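Local atomic coordinates of HepC.19480.a.B1 (Helicobacter pylori, PDB entry 6MTZ), a protein that is of unknown function but probably acts as a phosphoesterase of the DHH family. Residues A[38-43]-A[47-52]; A[187-192]-A[251-256]; A[25-30]-A[127-132]. All blocks are in the same frame, centred on the assembly; numbering follows the deposited sequence.

In the fold
Contacts 1 and 3 lie in the N-terminal domain, built on the five-stranded parallel sheet. Contact 1 joins the end of strand 35-39 to helix 43-59. Contact 3 joins helices 19-29 and 125-136. Their centres are about 19 Å apart, but they touch where the Gln25 amide meets Asn39 and Tyr38. Strand 35-39 is the next element after helix 19-29, and contact 1 falls within the span between the two segments of contact 3. Contact 2 comes later in the chain. It links the start of helix 190-203 to the turn before the second, mixed sheet, and its centre is about 18 Å from that of contact 1 and about 28 Å from that of contact 3. It therefore bridges the two domains, whereas contacts 1 and 3 lie within one.

Contact 1 of 3, residues A[38-43]-A[47-52]; sequences YNANYG and SARIYE
This contact belongs to a beta-alpha unit of the N-terminal Rossmann-like domain, where Arg49 on helix 43-59 reaches back to Asn39 at the end of strand 35-39. Arg49 NE donates to the backbone O of Asn39 at 2.9 Å, with an N-H...O angle of 143°. The Arg49 chain is bent at chi2 (-57°), which lays CD and NE alongside the Asn39 carbonyl and lets NE reach its O. Its CG meets Ala40 CB at 3.9 Å. Arg49 NH1 forms a salt bridge to Glu52 OE1 at 2.6 Å, and OE1 accepts with its syn lone pair. Arg49 NH2 pairs with Glu45, so two carboxylates and a carbonyl fix the rotation of the guanidinium. The strand lies at the border of the parallel sheet, bonded to strand 10-15, and a short loop, 40-42, leads from it into the helix. Tyr42 holds the N-cap position. The first helical turn closes with Ser47 N donating to Gly43 O at 3.1 Å. Farther along, the Tyr38 ring presents its edge to Glu52, with CE2 3.5 Å from OE2. Ring and carboxylate planes are 65° apart. The ring also packs on Ile53 and Ala56 of the same helix. Asn39 CB points away from the helix; its OD1 accepts from Arg194, and its ND2 donates to His16 O and Gln25 OE1.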
loop_
_atom_site.group_PDB
_atom_site.type_symbol
_atom_site.label_atom_id
_atom_site.label_comp_id
_atom_site.label_asym_id
_atom_site.label_seq_id
_atom_site.Cartn_x
_atom_site.Cartn_y
_atom_site.Cartn_z
ATOM N N TYR A 38 3.318 6.245 -4.115
ATOM C CA TYR A 38 1.887 6.002 -4.028
ATOM C C TYR A 38 1.603 4.686 -4.727
ATOM O O TYR A 38 2.287 4.326 -5.692
ATOM C CB TYR A 38 1.071 7.114 -4.712
ATOM C CG TYR A 38 1.348 8.524 -4.234
ATOM C CD1 TYR A 38 2.468 9.218 -4.677
ATOM C CD2 TYR A 38 0.470 9.179 -3.370
ATOM C CE1 TYR A 38 2.723 10.505 -4.260
ATOM C CE2 TYR A 38 0.720 10.477 -2.951
ATOM C CZ TYR A 38 1.854 11.131 -3.407
ATOM O OH TYR A 38 2.136 12.420 -3.017
ATOM N N ASN A 39 0.578 3.978 -4.263
ATOM C CA ASN A 39 0.227 2.711 -4.881
ATOM C C ASN A 39 -1.275 2.615 -5.060
ATOM O O ASN A 39 -2.052 3.192 -4.295
ATOM C CB ASN A 39 0.745 1.521 -4.072
ATOM C CG ASN A 39 2.266 1.531 -3.955
ATOM O OD1 ASN A 39 2.835 2.281 -3.154
ATOM N ND2 ASN A 39 2.927 0.714 -4.759
ATOM N N ALA A 40 -1.667 1.862 -6.084
ATOM C CA ALA A 40 -3.064 1.699 -6.436
ATOM C C ALA A 40 -3.245 0.314 -7.025
ATOM O O ALA A 40 -2.362 -0.191 -7.722
ATOM C CB ALA A 40 -3.512 2.787 -7.428
ATOM N N ASN A 41 -4.372 -0.312 -6.716
ATOM C CA ASN A 41 -4.682 -1.589 -7.336
ATOM C C ASN A 41 -5.575 -1.337 -8.545
ATOM O O ASN A 41 -5.087 -1.297 -9.678
ATOM C CB ASN A 41 -5.351 -2.532 -6.335
ATOM C CG ASN A 41 -5.567 -3.913 -6.900
ATOM O OD1 ASN A 41 -5.062 -4.241 -7.970
ATOM N ND2 ASN A 41 -6.320 -4.735 -6.183
ATOM N N TYR A 42 -6.867 -1.127 -8.303
ATOM C CA TYR A 42 -7.879 -0.958 -9.341
ATOM C C TYR A 42 -8.078 0.509 -9.720
ATOM O O TYR A 42 -7.439 1.416 -9.186
ATOM C CB TYR A 42 -9.206 -1.555 -8.886
ATOM C CG TYR A 42 -9.111 -3.022 -8.609
ATOM C CD1 TYR A 42 -8.716 -3.903 -9.603
ATOM C CD2 TYR A 42 -9.413 -3.535 -7.356
ATOM C CE1 TYR A 42 -8.620 -5.260 -9.361
ATOM C CE2 TYR A 42 -9.323 -4.895 -7.104
ATOM C CZ TYR A 42 -8.923 -5.751 -8.111
ATOM O OH TYR A 42 -8.824 -7.102 -7.875
ATOM N N GLY A 43 -9.035 0.751 -10.618
ATOM C CA GLY A 43 -9.117 2.044 -11.277
ATOM C C GLY A 43 -9.531 3.188 -10.369
ATOM O O GLY A 43 -9.003 4.297 -10.483
ATOM N N SER A 47 -7.299 6.786 -9.833
ATOM C CA SER A 47 -7.744 8.172 -9.939
ATOM C C SER A 47 -7.530 8.916 -8.634
ATOM O O SER A 47 -7.127 10.086 -8.639
ATOM C CB SER A 47 -9.215 8.227 -10.355
ATOM O OG SER A 47 -9.355 7.802 -11.696
ATOM N N ALA A 48 -7.776 8.250 -7.500
ATOM C CA ALA A 48 -7.552 8.903 -6.216
ATOM C C ALA A 48 -6.092 9.297 -6.054
ATOM O O ALA A 48 -5.787 10.411 -5.614
ATOM C CB ALA A 48 -7.989 7.996 -5.068
ATOM N N ARG A 49 -5.173 8.405 -6.423
ATOM C CA ARG A 49 -3.761 8.731 -6.272
ATOM C C ARG A 49 -3.353 9.847 -7.224
ATOM O O ARG A 49 -2.505 10.674 -6.875
ATOM C CB ARG A 49 -2.893 7.488 -6.479
ATOM C CG ARG A 49 -3.235 6.257 -5.597
ATOM C CD ARG A 49 -3.201 6.537 -4.087
ATOM N NE ARG A 49 -3.677 5.385 -3.317
ATOM C CZ ARG A 49 -4.304 5.461 -2.143
ATOM N NH1 ARG A 49 -4.529 6.635 -1.582
ATOM N NH2 ARG A 49 -4.710 4.357 -1.523
ATOM N N ILE A 50 -3.964 9.914 -8.411
ATOM C CA ILE A 50 -3.609 10.986 -9.333
ATOM C C ILE A 50 -4.070 12.323 -8.771
ATOM O O ILE A 50 -3.351 13.327 -8.849
ATOM C CB ILE A 50 -4.182 10.702 -10.736
ATOM C CG1 ILE A 50 -3.371 9.592 -11.409
ATOM C CG2 ILE A 50 -4.141 11.945 -11.600
ATOM C CD1 ILE A 50 -4.052 8.962 -12.587
ATOM N N TYR A 51 -5.244 12.342 -8.142
ATOM C CA TYR A 51 -5.704 13.553 -7.474
ATOM C C TYR A 51 -4.768 13.934 -6.336
ATOM O O TYR A 51 -4.390 15.102 -6.193
ATOM C CB TYR A 51 -7.134 13.358 -6.967
ATOM C CG TYR A 51 -7.668 14.523 -6.175
ATOM C CD1 TYR A 51 -8.296 15.589 -6.809
ATOM C CD2 TYR A 51 -7.550 14.559 -4.786
ATOM C CE1 TYR A 51 -8.792 16.664 -6.081
ATOM C CE2 TYR A 51 -8.040 15.629 -4.052
ATOM C CZ TYR A 51 -8.660 16.677 -4.705
ATOM O OH TYR A 51 -9.151 17.739 -3.979
ATOM N N GLU A 52 -4.405 12.960 -5.497
ATOM C CA GLU A 52 -3.466 13.206 -4.404
ATOM C C GLU A 52 -2.166 13.815 -4.904
ATOM O O GLU A 52 -1.622 14.735 -4.287
ATOM C CB GLU A 52 -3.139 11.898 -3.689
ATOM C CG GLU A 52 -4.038 11.494 -2.571
ATOM C CD GLU A 52 -3.588 10.157 -2.000
ATOM O OE1 GLU A 52 -4.372 9.188 -2.066
ATOM O OE2 GLU A 52 -2.443 10.065 -1.516
#

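Contact 2 of 3, residues A[187-192]-A[251-256]; sequences FMFDDE and SLKKHD
Lys253 reaches across to Met188 and Phe189, and its side chain carries the whole contact. The chain is extended from CB to CE, then bends at the last torsion (chi4 -71°). Lys253 CE and NZ both lie 3.3 Å from the backbone O of Met188, and the bend leaves the ammonium NZ beside that oxygen in a weak hydrogen bond. The methylenes CE and CD make the apolar contacts. Lys253 CE lies 4.0 Å from Phe189 CD1 and approaches the ring at a slant. Lower on the chain, Lys253 CD meets the methyl CE of Met188 at 4.3 Å. The Phe189 ring is also covered on one face by its neighbour, as Met188 CB sits 3.6 Å above the plane, over the ring centre. The two residues thus form a compact apolar surface beside the accepting carbonyl. Glu192 OE1 is 6.3 Å from Lys253 NZ, too far for a salt bridge, though its charge may still favour the ammonium here. Lys253 belongs to a type I beta turn from Ser251 to Lys254. Phe189 is the N-cap residue of helix 190-203 and packs on Gln246, Leu249 and Leu250 of helix 238-251. The contact therefore sits where helix 190-203 begins, beside the end of helix 238-251 and just before strand 258-261.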
loop_
_atom_site.group_PDB
_atom_site.type_symbol
_atom_site.label_atom_id
_atom_site.label_comp_id
_atom_site.label_asym_id
_atom_site.label_seq_id
_atom_site.Cartn_x
_atom_site.Cartn_y
_atom_site.Cartn_z
ATOM N N PHE A 187 -4.204 0.172 3.648
ATOM C CA PHE A 187 -4.987 1.400 3.740
ATOM C C PHE A 187 -4.576 2.218 4.956
ATOM O O PHE A 187 -4.371 3.434 4.860
ATOM C CB PHE A 187 -6.487 1.106 3.818
ATOM C CG PHE A 187 -7.325 2.363 3.888
ATOM C CD1 PHE A 187 -7.610 2.967 5.099
ATOM C CD2 PHE A 187 -7.756 2.979 2.728
ATOM C CE1 PHE A 187 -8.342 4.154 5.150
ATOM C CE2 PHE A 187 -8.487 4.149 2.775
ATOM C CZ PHE A 187 -8.780 4.739 3.985
ATOM N N MET A 188 -4.480 1.572 6.118
ATOM C CA MET A 188 -4.222 2.325 7.337
ATOM C C MET A 188 -2.765 2.761 7.446
ATOM O O MET A 188 -2.491 3.814 8.028
ATOM C CB MET A 188 -4.623 1.496 8.563
ATOM C CG MET A 188 -6.136 1.196 8.658
ATOM S SD MET A 188 -7.177 2.654 8.824
ATOM C CE MET A 188 -6.794 3.208 10.500
ATOM N N PHE A 189 -1.827 1.985 6.893
ATOM C CA PHE A 189 -0.390 2.197 7.098
ATOM C C PHE A 189 0.340 2.199 5.756
ATOM O O PHE A 189 1.235 1.397 5.509
ATOM C CB PHE A 189 0.184 1.128 8.014
ATOM C CG PHE A 189 -0.724 0.774 9.160
ATOM C CD1 PHE A 189 -1.069 1.728 10.095
ATOM C CD2 PHE A 189 -1.223 -0.517 9.299
ATOM C CE1 PHE A 189 -1.905 1.402 11.172
ATOM C CE2 PHE A 189 -2.053 -0.851 10.357
ATOM C CZ PHE A 189 -2.395 0.112 11.301
ATOM N N ASP A 190 -0.023 3.152 4.895
ATOM C CA ASP A 190 0.435 3.117 3.510
ATOM C C ASP A 190 1.960 3.111 3.421
ATOM O O ASP A 190 2.552 2.255 2.751
ATOM C CB ASP A 190 -0.138 4.307 2.747
ATOM C CG ASP A 190 0.308 4.321 1.314
ATOM O OD1 ASP A 190 -0.167 3.469 0.533
ATOM O OD2 ASP A 190 1.154 5.171 0.979
ATOM N N ASP A 191 2.617 4.034 4.120
ATOM C CA ASP A 191 4.070 4.119 4.015
ATOM C C ASP A 191 4.756 2.958 4.720
ATOM O O ASP A 191 5.770 2.448 4.232
ATOM C CB ASP A 191 4.568 5.445 4.587
ATOM C CG ASP A 191 4.167 6.620 3.745
ATOM O OD1 ASP A 191 3.870 6.420 2.541
ATOM O OD2 ASP A 191 4.138 7.741 4.290
ATOM N N GLU A 192 4.246 2.552 5.884
ATOM C CA GLU A 192 4.904 1.469 6.611
ATOM C C GLU A 192 4.701 0.147 5.897
ATOM O O GLU A 192 5.569 -0.733 5.955
ATOM C CB GLU A 192 4.388 1.391 8.047
ATOM C CG GLU A 192 4.733 2.619 8.906
ATOM C CD GLU A 192 3.748 3.770 8.728
ATOM O OE1 GLU A 192 2.836 3.641 7.885
ATOM O OE2 GLU A 192 3.884 4.799 9.435
ATOM N N SER A 251 -1.825 3.703 17.584
ATOM C CA SER A 251 -1.784 4.564 18.768
ATOM C C SER A 251 -1.439 5.997 18.398
ATOM O O SER A 251 -1.867 6.932 19.079
ATOM C CB SER A 251 -0.781 4.025 19.795
ATOM O OG SER A 251 -1.263 2.842 20.398
ATOM N N LEU A 252 -0.702 6.190 17.303
ATOM C CA LEU A 252 -0.402 7.537 16.840
ATOM C C LEU A 252 -1.563 8.193 16.104
ATOM O O LEU A 252 -1.433 9.352 15.704
ATOM C CB LEU A 252 0.822 7.513 15.926
ATOM C CG LEU A 252 1.994 6.595 16.296
ATOM C CD1 LEU A 252 3.070 6.709 15.230
ATOM C CD2 LEU A 252 2.563 6.906 17.671
ATOM N N LYS A 253 -2.685 7.492 15.911
ATOM C CA LYS A 253 -3.817 7.991 15.133
ATOM C C LYS A 253 -5.040 8.273 15.996
ATOM O O LYS A 253 -6.137 8.463 15.455
ATOM C CB LYS A 253 -4.186 6.978 14.034
ATOM C CG LYS A 253 -3.146 6.792 12.921
ATOM C CD LYS A 253 -3.549 5.645 11.979
ATOM C CE LYS A 253 -2.483 5.350 10.952
ATOM N NZ LYS A 253 -2.415 6.441 9.955
ATOM N N LYS A 254 -4.878 8.305 17.324
ATOM C CA LYS A 254 -6.029 8.342 18.223
ATOM C C LYS A 254 -6.914 9.547 17.950
ATOM O O LYS A 254 -8.144 9.457 18.033
ATOM C CB LYS A 254 -5.568 8.341 19.686
ATOM C CG LYS A 254 -4.947 7.025 20.132
ATOM C CD LYS A 254 -4.747 6.948 21.638
ATOM C CE LYS A 254 -3.581 7.804 22.112
ATOM N NZ LYS A 254 -3.302 7.580 23.555
ATOM N N HIS A 255 -6.315 10.677 17.600
ATOM C CA HIS A 255 -7.134 11.869 17.452
ATOM C C HIS A 255 -7.910 11.847 16.136
ATOM O O HIS A 255 -9.088 12.211 16.113
ATOM C CB HIS A 255 -6.258 13.119 17.619
ATOM C CG HIS A 255 -5.712 13.283 19.013
ATOM N ND1 HIS A 255 -4.577 14.017 19.294
ATOM C CD2 HIS A 255 -6.149 12.800 20.203
ATOM C CE1 HIS A 255 -4.341 13.979 20.594
ATOM N NE2 HIS A 255 -5.279 13.247 21.168
ATOM N N ASP A 256 -7.303 11.360 15.048
ATOM C CA ASP A 256 -8.033 11.300 13.782
ATOM C C ASP A 256 -9.079 10.186 13.754
ATOM O O ASP A 256 -10.083 10.310 13.044
ATOM C CB ASP A 256 -7.073 11.121 12.603
ATOM C CG ASP A 256 -6.121 12.307 12.430
ATOM O OD1 ASP A 256 -6.494 13.436 12.799
ATOM O OD2 ASP A 256 -4.995 12.109 11.927
#

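Contact 3 of 3, residues A[25-30]-A[127-132]; sequences QLVSKQ and KIVYEF. With EDO (1,2-ethanediol), chain C.
Helices 19-29 and 125-136 come close at Val27 and Tyr130, whose CA atoms are 6.2 Å apart. A single methyl, Val27 CG1, makes the contact. It stands 3.8 Å from Tyr130 CA, so the valine packs against the backbone of the other helix as well as its side chains. The same methyl meets Val129 CG1 at 3.9 Å, and the two valines run past one another, pointing opposite ways. It also touches the edge of the Tyr130 ring, 4.0 Å from CD1. A chi1 of 177° sets the tyrosine CG anti to the backbone N, with the CD1 edge of the ring near Val27 CG1. The ring's OH is hydrogen-bonded to Glu149 of helix 145-159. A molecule of 1,2-ethanediol, probably from the crystallisation liquor, lies by the ring's other edge. Its O2 is 3.5 Å from Tyr130 CD2 and donates to Glu131 OE1 at 2.9 Å. It is also bonded to Glu153. Helix 145-159 contributes Val152 against Val27, while Val129 packs on Leu101 of strand 95-102. No polar bond joins the two segments. This is apolar helix-to-helix packing beside the parallel sheet of an alpha/beta domain of the Rossmann-like type.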
loop_
_atom_site.group_PDB
_atom_site.type_symbol
_atom_site.label_atom_id
_atom_site.label_comp_id
_atom_site.label_asym_id
_atom_site.label_seq_id
_atom_site.Cartn_x
_atom_site.Cartn_y
_atom_site.Cartn_z
ATOM N N GLN A 25 9.283 0.781 -7.458
ATOM C CA GLN A 25 9.566 1.804 -6.463
ATOM C C GLN A 25 10.840 1.529 -5.680
ATOM O O GLN A 25 11.486 2.478 -5.222
ATOM C CB GLN A 25 8.374 1.930 -5.521
ATOM C CG GLN A 25 7.164 2.489 -6.247
ATOM C CD GLN A 25 5.910 2.454 -5.417
ATOM O OE1 GLN A 25 5.675 1.515 -4.651
ATOM N NE2 GLN A 25 5.081 3.475 -5.573
ATOM N N LEU A 26 11.221 0.256 -5.513
ATOM C CA LEU A 26 12.585 -0.029 -5.077
ATOM C C LEU A 26 13.577 0.596 -6.041
ATOM O O LEU A 26 14.557 1.231 -5.627
ATOM C CB LEU A 26 12.820 -1.538 -4.976
ATOM C CG LEU A 26 14.188 -2.015 -4.460
ATOM C CD1 LEU A 26 14.059 -3.376 -3.807
ATOM C CD2 LEU A 26 15.228 -2.111 -5.561
ATOM N N VAL A 27 13.325 0.437 -7.337
ATOM C CA VAL A 27 14.249 0.956 -8.335
ATOM C C VAL A 27 14.294 2.472 -8.260
ATOM O O VAL A 27 15.372 3.071 -8.174
ATOM C CB VAL A 27 13.852 0.464 -9.736
ATOM C CG1 VAL A 27 14.550 1.306 -10.815
ATOM C CG2 VAL A 27 14.188 -1.028 -9.897
ATOM N N SER A 28 13.122 3.121 -8.251
ATOM C CA SER A 28 13.109 4.581 -8.293
ATOM C C SER A 28 13.733 5.181 -7.047
ATOM O O SER A 28 14.345 6.250 -7.128
ATOM C CB SER A 28 11.693 5.124 -8.473
ATOM O OG SER A 28 10.883 4.866 -7.345
ATOM N N LYS A 29 13.580 4.525 -5.884
ATOM C CA LYS A 29 14.227 5.053 -4.674
ATOM C C LYS A 29 15.748 4.956 -4.748
ATOM O O LYS A 29 16.442 5.629 -3.978
ATOM C CB LYS A 29 13.729 4.323 -3.421
ATOM C CG LYS A 29 12.363 4.798 -2.941
ATOM C CD LYS A 29 11.613 3.709 -2.207
ATOM C CE LYS A 29 11.739 3.891 -0.724
ATOM N NZ LYS A 29 10.975 5.074 -0.311
ATOM N N GLN A 30 16.288 4.144 -5.656
ATOM C CA GLN A 30 17.732 4.126 -5.826
ATOM C C GLN A 30 18.239 5.349 -6.578
ATOM O O GLN A 30 19.447 5.605 -6.564
ATOM C CB GLN A 30 18.154 2.834 -6.530
ATOM C CG GLN A 30 17.864 1.576 -5.673
ATOM C CD GLN A 30 18.861 1.395 -4.531
ATOM O OE1 GLN A 30 20.070 1.559 -4.718
ATOM N NE2 GLN A 30 18.356 1.068 -3.338
ATOM N N LYS A 127 11.643 -3.386 -15.237
ATOM C CA LYS A 127 12.783 -3.255 -16.135
ATOM C C LYS A 127 12.666 -1.995 -16.984
ATOM O O LYS A 127 13.661 -1.296 -17.201
ATOM C CB LYS A 127 12.908 -4.498 -17.017
ATOM C CG LYS A 127 14.173 -4.505 -17.893
ATOM C CD LYS A 127 14.515 -5.934 -18.345
ATOM C CE LYS A 127 15.862 -5.983 -19.096
ATOM N NZ LYS A 127 16.054 -7.291 -19.801
ATOM N N ILE A 128 11.455 -1.680 -17.455
ATOM C CA ILE A 128 11.230 -0.422 -18.162
ATOM C C ILE A 128 11.627 0.768 -17.286
ATOM O O ILE A 128 12.350 1.665 -17.727
ATOM C CB ILE A 128 9.763 -0.310 -18.625
ATOM C CG1 ILE A 128 9.379 -1.464 -19.552
ATOM C CG2 ILE A 128 9.533 1.027 -19.322
ATOM C CD1 ILE A 128 7.898 -1.507 -19.859
ATOM N N VAL A 129 11.155 0.798 -16.031
ATOM C CA VAL A 129 11.537 1.876 -15.116
ATOM C C VAL A 129 13.051 1.956 -14.993
ATOM O O VAL A 129 13.644 3.038 -15.088
ATOM C CB VAL A 129 10.893 1.684 -13.731
ATOM C CG1 VAL A 129 11.469 2.716 -12.738
ATOM C CG2 VAL A 129 9.378 1.807 -13.825
ATOM N N TYR A 130 13.699 0.812 -14.758
ATOM C CA TYR A 130 15.136 0.831 -14.515
ATOM C C TYR A 130 15.881 1.425 -15.705
ATOM O O TYR A 130 16.745 2.299 -15.548
ATOM C CB TYR A 130 15.670 -0.572 -14.205
ATOM C CG TYR A 130 17.177 -0.531 -14.039
ATOM C CD1 TYR A 130 17.743 0.086 -12.940
ATOM C CD2 TYR A 130 18.030 -1.032 -15.031
ATOM C CE1 TYR A 130 19.138 0.163 -12.790
ATOM C CE2 TYR A 130 19.426 -0.959 -14.899
ATOM C CZ TYR A 130 19.971 -0.351 -13.782
ATOM O OH TYR A 130 21.341 -0.261 -13.632
ATOM N N GLU A 131 15.545 0.979 -16.909
ATOM C CA GLU A 131 16.292 1.448 -18.070
ATOM C C GLU A 131 15.995 2.914 -18.356
ATOM O O GLU A 131 16.897 3.671 -18.731
ATOM C CB GLU A 131 16.009 0.541 -19.272
ATOM C CG GLU A 131 16.955 -0.681 -19.225
ATOM C CD GLU A 131 16.489 -1.930 -19.968
ATOM O OE1 GLU A 131 17.183 -2.957 -19.830
ATOM O OE2 GLU A 131 15.460 -1.906 -20.675
ATOM N N PHE A 132 14.761 3.356 -18.113
ATOM C CA PHE A 132 14.455 4.776 -18.275
ATOM C C PHE A 132 15.212 5.631 -17.259
ATOM O O PHE A 132 15.793 6.661 -17.615
ATOM C CB PHE A 132 12.944 5.015 -18.161
ATOM C CG PHE A 132 12.568 6.468 -18.109
ATOM C CD1 PHE A 132 12.479 7.223 -19.282
ATOM C CD2 PHE A 132 12.288 7.082 -16.904
ATOM C CE1 PHE A 132 12.118 8.562 -19.238
ATOM C CE2 PHE A 132 11.936 8.433 -16.850
ATOM C CZ PHE A 132 11.861 9.170 -18.005
HETATM C C1 EDO C . 18.865 -5.412 -15.754
HETATM O O1 EDO C . 18.849 -6.688 -16.408
HETATM C C2 EDO C . 17.893 -4.457 -16.447
HETATM O O2 EDO C . 18.583 -3.571 -17.336
#